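PDB 3B40: probable dipeptidase from Pseudomonas aeruginosa, which probably hydrolyses dipeptides in a metal-dependent manner, as a member of the membrane dipeptidase (peptidase M19) family. Local coordinates for residues S233-R238 with I243-S248; I262-F267 with V339-Y344. The protein carries 11 engineered substitutions. All coordinates share one frame; numbering follows the deposited sequence.

Contact 1: residues S233-R238 with I243-S248; sequences SHSAPR and IKRNLS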
loop_
_atom_site.group_PDB
_atom_site.type_symbol
_atom_site.label_atom_id
_atom_site.label_comp_id
_atom_site.label_asym_id
_atom_site.label_seq_id
_atom_site.Cartn_x
_atom_site.Cartn_y
_atom_site.Cartn_z
ATOM N N SER A 233 -3.639 3.424 3.201
ATOM C CA SER A 233 -2.181 3.525 3.188
ATOM C C SER A 233 -1.587 3.551 1.752
ATOM O O SER A 233 -0.468 4.020 1.555
ATOM C CB SER A 233 -1.574 2.381 4.007
ATOM O OG SER A 233 -1.764 1.154 3.309
ATOM N N HIS A 234 -2.350 3.061 0.763
ATOM C CA HIS A 234 -1.937 3.123 -0.641
ATOM C C HIS A 234 -3.149 2.974 -1.535
ATOM O O HIS A 234 -3.530 1.826 -1.879
ATOM C CB HIS A 234 -0.861 2.060 -0.982
ATOM C CG HIS A 234 -1.232 0.637 -0.633
ATOM N ND1 HIS A 234 -1.779 0.277 0.578
ATOM C CD2 HIS A 234 -1.063 -0.523 -1.319
ATOM C CE1 HIS A 234 -1.949 -1.037 0.621
ATOM N NE2 HIS A 234 -1.509 -1.548 -0.512
ATOM N N SER A 235 -3.761 4.109 -1.881
ATOM C CA SER A 235 -4.953 4.145 -2.762
ATOM C C SER A 235 -4.886 5.341 -3.730
ATOM O O SER A 235 -4.204 6.313 -3.430
ATOM C CB SER A 235 -6.232 4.230 -1.914
ATOM O OG SER A 235 -6.535 2.979 -1.292
ATOM N N ALA A 236 -5.566 5.266 -4.882
ATOM C CA ALA A 236 -5.691 6.402 -5.828
ATOM C C ALA A 236 -7.197 6.615 -6.149
ATOM O O ALA A 236 -8.013 5.718 -5.831
ATOM C CB ALA A 236 -4.880 6.129 -7.118
ATOM N N PRO A 237 -7.580 7.799 -6.714
ATOM C CA PRO A 237 -9.000 8.059 -7.073
ATOM C C PRO A 237 -9.550 7.350 -8.304
ATOM O O PRO A 237 -8.869 7.259 -9.358
ATOM C CB PRO A 237 -9.054 9.599 -7.321
ATOM C CG PRO A 237 -7.700 10.148 -6.799
ATOM C CD PRO A 237 -6.733 8.991 -6.936
ATOM N N ARG A 238 -10.825 6.961 -8.233
ATOM C CA ARG A 238 -11.451 6.404 -9.421
ATOM C C ARG A 238 -11.591 7.413 -10.563
ATOM O O ARG A 238 -11.696 7.028 -11.729
ATOM C CB ARG A 238 -12.816 5.842 -9.094
ATOM C CG ARG A 238 -12.753 4.628 -8.245
ATOM C CD ARG A 238 -13.724 3.684 -8.805
ATOM N NE ARG A 238 -14.404 2.968 -7.765
ATOM C CZ ARG A 238 -15.403 2.126 -8.005
ATOM N NH1 ARG A 238 -15.977 1.492 -6.998
ATOM N NH2 ARG A 238 -15.814 1.914 -9.251
ATOM N N ILE A 243 -11.465 1.732 -11.503
ATOM C CA ILE A 243 -11.261 0.348 -11.152
ATOM C C ILE A 243 -11.708 0.234 -9.696
ATOM O O ILE A 243 -11.658 1.218 -8.958
ATOM C CB ILE A 243 -9.761 -0.102 -11.335
ATOM C CG1 ILE A 243 -8.797 0.860 -10.643
ATOM C CG2 ILE A 243 -9.401 -0.261 -12.821
ATOM C CD1 ILE A 243 -7.270 0.342 -10.616
ATOM N N LYS A 244 -12.162 -0.949 -9.299
ATOM C CA LYS A 244 -12.649 -1.211 -7.925
ATOM C C LYS A 244 -11.589 -1.031 -6.863
ATOM O O LYS A 244 -11.919 -0.631 -5.750
ATOM C CB LYS A 244 -13.275 -2.609 -7.846
ATOM C CG LYS A 244 -14.523 -2.647 -8.706
ATOM C CD LYS A 244 -15.296 -3.928 -8.718
ATOM C CE LYS A 244 -16.461 -3.675 -9.724
ATOM N NZ LYS A 244 -17.456 -4.772 -9.811
ATOM N N ARG A 245 -10.338 -1.308 -7.229
ATOM C CA ARG A 245 -9.144 -1.042 -6.386
ATOM C C ARG A 245 -8.971 0.427 -5.968
ATOM O O ARG A 245 -8.452 0.712 -4.881
ATOM C CB ARG A 245 -7.868 -1.582 -7.066
ATOM C CG ARG A 245 -6.516 -1.465 -6.236
ATOM C CD ARG A 245 -6.568 -1.956 -4.775
ATOM N NE ARG A 245 -5.216 -1.820 -4.144
ATOM C CZ ARG A 245 -4.811 -0.789 -3.410
ATOM N NH1 ARG A 245 -5.643 0.212 -3.104
ATOM N NH2 ARG A 245 -3.565 -0.769 -2.943
ATOM N N ASN A 246 -9.468 1.359 -6.792
ATOM C CA ASN A 246 -9.430 2.801 -6.495
ATOM C C ASN A 246 -10.668 3.289 -5.696
ATOM O O ASN A 246 -11.672 2.567 -5.612
ATOM C CB ASN A 246 -9.259 3.582 -7.819
ATOM C CG ASN A 246 -7.817 3.548 -8.342
ATOM O OD1 ASN A 246 -6.928 3.014 -7.680
ATOM N ND2 ASN A 246 -7.562 4.213 -9.484
ATOM N N LEU A 247 -10.591 4.503 -5.129
ATOM C CA LEU A 247 -11.602 5.065 -4.228
ATOM C C LEU A 247 -12.656 5.966 -4.946
ATOM O O LEU A 247 -12.312 6.817 -5.777
ATOM C CB LEU A 247 -10.897 5.890 -3.143
ATOM C CG LEU A 247 -10.013 5.155 -2.111
ATOM C CD1 LEU A 247 -9.302 6.125 -1.201
ATOM C CD2 LEU A 247 -10.862 4.196 -1.277
ATOM N N SER A 248 -13.922 5.776 -4.623
ATOM C CA SER A 248 -14.978 6.673 -5.076
ATOM C C SER A 248 -14.839 7.901 -4.201
ATOM O O SER A 248 -14.215 7.829 -3.141
ATOM C CB SER A 248 -16.348 6.049 -4.873
ATOM O OG SER A 248 -16.610 5.837 -3.490
HETATM O O HOH W 1 -8.457 1.502 -2.188
HETATM O O HOH W 2 -6.062 2.398 -5.361
HETATM O O HOH W 3 -14.396 1.745 -5.100
#
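R245 reaches back across the contact to hold the backbone oxygen of H234 with both ends of its guanidinium: NH2 lies 2.8 Å and NH1 2.9 Å from H234 O, which sits at the guanidinium edge, in its plane. A long, five-donor side chain suits this task; CG starts anti to the backbone N (chi1 -176°) and the bend at chi2 turns the chain toward the carbonyl. NH2 also rests over one face of the H234 imidazole, near the rim, 3.0 Å from H234 CD2, with the two planes 84° apart. The ring nitrogens bond to S233 OG and to the side-chain amide of Q213. This is the C-terminal end of strand 230-235 in a TIM-barrel-like beta/alpha fold, where the chain leaves the barrel and folds back before helix 249-257. A single beta bridge joins the two arms: L247 N donates to A236 O and R238 N to L247 O, each at 2.9 Å. Water 1 lies 2.6 Å from S235 OG, which also bonds S212 OG, and donates to R245 O. Water 2 accepts from A236 N and donates to R245 O and to N246 OD1, the last at 2.6 Å. The asparagine amide can do both jobs, since its ND2 donates to the carbonyls of Y270 and V241. R238 lays one face of its guanidinium over K244 CA; its NH1 donates to water 3 and its NH2 forms a long, weak ion pair with D242. L247 CD1 packs on S235 CB at 3.7 Å, and the leucine side chain touches M252 and I255 of helix 249-257.

Contact 2: residues I262-F267 with V339-Y344; sequences IQVVGF and VDAIDY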
loop_
_atom_site.group_PDB
_atom_site.type_symbol
_atom_site.label_atom_id
_atom_site.label_comp_id
_atom_site.label_asym_id
_atom_site.label_seq_id
_atom_site.Cartn_x
_atom_site.Cartn_y
_atom_site.Cartn_z
ATOM N N ILE A 262 -5.830 9.839 3.182
ATOM C CA ILE A 262 -5.730 9.053 1.948
ATOM C C ILE A 262 -4.314 9.217 1.428
ATOM O O ILE A 262 -3.918 10.295 0.999
ATOM C CB ILE A 262 -6.770 9.503 0.900
ATOM C CG1 ILE A 262 -8.180 9.306 1.469
ATOM C CG2 ILE A 262 -6.642 8.685 -0.393
ATOM C CD1 ILE A 262 -9.126 10.383 1.118
ATOM N N GLN A 263 -3.530 8.155 1.533
ATOM C CA GLN A 263 -2.124 8.234 1.124
ATOM C C GLN A 263 -2.065 7.808 -0.338
ATOM O O GLN A 263 -2.105 6.618 -0.646
ATOM C CB GLN A 263 -1.244 7.365 2.034
ATOM C CG GLN A 263 -1.304 7.768 3.527
ATOM C CD GLN A 263 -0.245 8.799 3.943
ATOM O OE1 GLN A 263 -0.531 9.707 4.724
ATOM N NE2 GLN A 263 0.972 8.650 3.435
ATOM N N VAL A 264 -1.956 8.793 -1.223
ATOM C CA VAL A 264 -2.059 8.593 -2.677
ATOM C C VAL A 264 -0.862 7.852 -3.232
ATOM O O VAL A 264 0.280 8.292 -3.066
ATOM C CB VAL A 264 -2.213 9.945 -3.433
ATOM C CG1 VAL A 264 -2.252 9.721 -4.955
ATOM C CG2 VAL A 264 -3.488 10.695 -2.966
ATOM N N VAL A 265 -1.124 6.760 -3.939
ATOM C CA VAL A 265 -0.084 5.810 -4.261
ATOM C C VAL A 265 0.479 5.997 -5.681
ATOM O O VAL A 265 -0.277 6.099 -6.648
ATOM C CB VAL A 265 -0.574 4.335 -4.056
ATOM C CG1 VAL A 265 -1.673 3.972 -5.061
ATOM C CG2 VAL A 265 0.569 3.363 -4.174
ATOM N N GLY A 266 1.811 5.967 -5.785
ATOM C CA GLY A 266 2.505 6.001 -7.084
ATOM C C GLY A 266 2.478 4.652 -7.797
ATOM O O GLY A 266 3.539 4.088 -8.123
ATOM N N PHE A 267 1.278 4.111 -8.004
ATOM C CA PHE A 267 1.133 2.843 -8.720
ATOM C C PHE A 267 0.640 3.138 -10.140
ATOM O O PHE A 267 -0.508 3.598 -10.329
ATOM C CB PHE A 267 0.218 1.845 -7.989
ATOM C CG PHE A 267 0.356 0.442 -8.498
ATOM C CD1 PHE A 267 1.158 -0.482 -7.831
ATOM C CD2 PHE A 267 -0.277 0.051 -9.667
ATOM C CE1 PHE A 267 1.320 -1.761 -8.318
ATOM C CE2 PHE A 267 -0.132 -1.239 -10.163
ATOM C CZ PHE A 267 0.672 -2.150 -9.487
ATOM N N VAL A 339 0.665 13.478 -9.284
ATOM C CA VAL A 339 0.218 14.735 -8.653
ATOM C C VAL A 339 -1.205 15.162 -9.073
ATOM O O VAL A 339 -1.913 15.819 -8.304
ATOM C CB VAL A 339 1.274 15.844 -8.805
ATOM C CG1 VAL A 339 0.764 17.209 -8.262
ATOM C CG2 VAL A 339 2.523 15.408 -8.041
ATOM N N ASP A 340 -1.620 14.806 -10.285
ATOM C CA ASP A 340 -3.057 14.929 -10.661
ATOM C C ASP A 340 -3.918 14.226 -9.607
ATOM O O ASP A 340 -4.916 14.778 -9.126
ATOM C CB ASP A 340 -3.302 14.254 -11.986
ATOM C CG ASP A 340 -2.819 15.058 -13.173
ATOM O OD1 ASP A 340 -2.435 16.246 -13.042
ATOM O OD2 ASP A 340 -2.838 14.472 -14.275
ATOM N N ALA A 341 -3.514 13.000 -9.245
ATOM C CA ALA A 341 -4.223 12.223 -8.232
ATOM C C ALA A 341 -4.175 12.932 -6.886
ATOM O O ALA A 341 -5.195 13.028 -6.187
ATOM C CB ALA A 341 -3.661 10.826 -8.143
ATOM N N ILE A 342 -3.012 13.460 -6.510
ATOM C CA ILE A 342 -2.926 14.256 -5.277
ATOM C C ILE A 342 -3.873 15.474 -5.333
ATOM O O ILE A 342 -4.623 15.718 -4.387
ATOM C CB ILE A 342 -1.457 14.686 -4.970
ATOM C CG1 ILE A 342 -0.591 13.414 -4.708
ATOM C CG2 ILE A 342 -1.415 15.684 -3.810
ATOM C CD1 ILE A 342 0.906 13.665 -4.477
ATOM N N ASP A 343 -3.827 16.204 -6.447
ATOM C CA ASP A 343 -4.634 17.386 -6.694
ATOM C C ASP A 343 -6.118 17.045 -6.517
ATOM O O ASP A 343 -6.833 17.752 -5.832
ATOM C CB ASP A 343 -4.411 17.917 -8.138
ATOM C CG ASP A 343 -3.138 18.764 -8.301
ATOM O OD1 ASP A 343 -2.340 18.933 -7.360
ATOM O OD2 ASP A 343 -2.939 19.286 -9.412
ATOM N N TYR A 344 -6.564 15.967 -7.148
ATOM C CA TYR A 344 -7.966 15.526 -7.078
ATOM C C TYR A 344 -8.409 15.198 -5.663
ATOM O O TYR A 344 -9.513 15.551 -5.257
ATOM C CB TYR A 344 -8.204 14.315 -7.989
ATOM C CG TYR A 344 -9.662 13.908 -8.041
ATOM C CD1 TYR A 344 -10.538 14.495 -8.956
ATOM C CD2 TYR A 344 -10.169 12.958 -7.159
ATOM C CE1 TYR A 344 -11.882 14.132 -8.994
ATOM C CE2 TYR A 344 -11.506 12.593 -7.163
ATOM C CZ TYR A 344 -12.370 13.195 -8.085
ATOM O OH TYR A 344 -13.686 12.820 -8.125
#
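V264, on a barrel strand, packs its branched side chain against A341 and I342 of the covering helix. Strand 261-265, helix 335-349 and strand 354-357 form a beta-alpha-beta crossover of the TIM-barrel-like fold: the two strands are parallel neighbours in the sheet and the helix packs against them, with a long connection, about half of it helical, between strand 261-265 and that helix. Along the strand, side chains alternate between the helix layer and the other face of the sheet. I262 belongs to the helix side, but it meets the helix further along, at T345 and V349. Q263 turns to the other face, where a polar residue can be accommodated: its NE2 makes a weak hydrogen bond to S27 OG, on another strand of the barrel. V264 points back to the helix and alone carries the contact from the strand. Valine fits here because both methyls branch directly from CB, giving a short, broad apolar wedge; CG1, anti to the backbone N (chi1 177°), is carried toward the helix. There CG1 meets A341 CB at 3.7 Å. The small alanine is consistent with a close approach of strand and helix; the CA atoms of V264 and I342 are 6.3 Å apart. V265 points away from the helix, and its side chain touches S357 and D359. Just past the strand, G266 is the centre of an inverse gamma turn, closed by a weak bond from F267 N to V265 O, and the F267 ring stacks with that of Y270. No hydrogen bond joins strand and helix segments; I342 packs alongside V264, its side chain also touching I356 of the next strand, and its CG1 lies 4.0 Å from V264 CB.

Contacts 1 and 2 lie on neighbouring parallel strands of one barrel, their centres about 9 Å apart. S235 ties strands 230-235 and 261-265 by two probable hydrogen bonds: S235 O to V265 N at 3.2 Å and S235 N to Q263 O at 3.3 Å. A second link is P237 CB of contact 1, which packs at 3.5 Å against Y344 CD2 of contact 2. Both 233-238 and 262-267 run off the C-terminal ends of their strands, where barrel enzymes generally place the active site. H234 probably corresponds to a histidine that binds metal in related dipeptidases, although none of the residues seen binding metal here belongs to either contact.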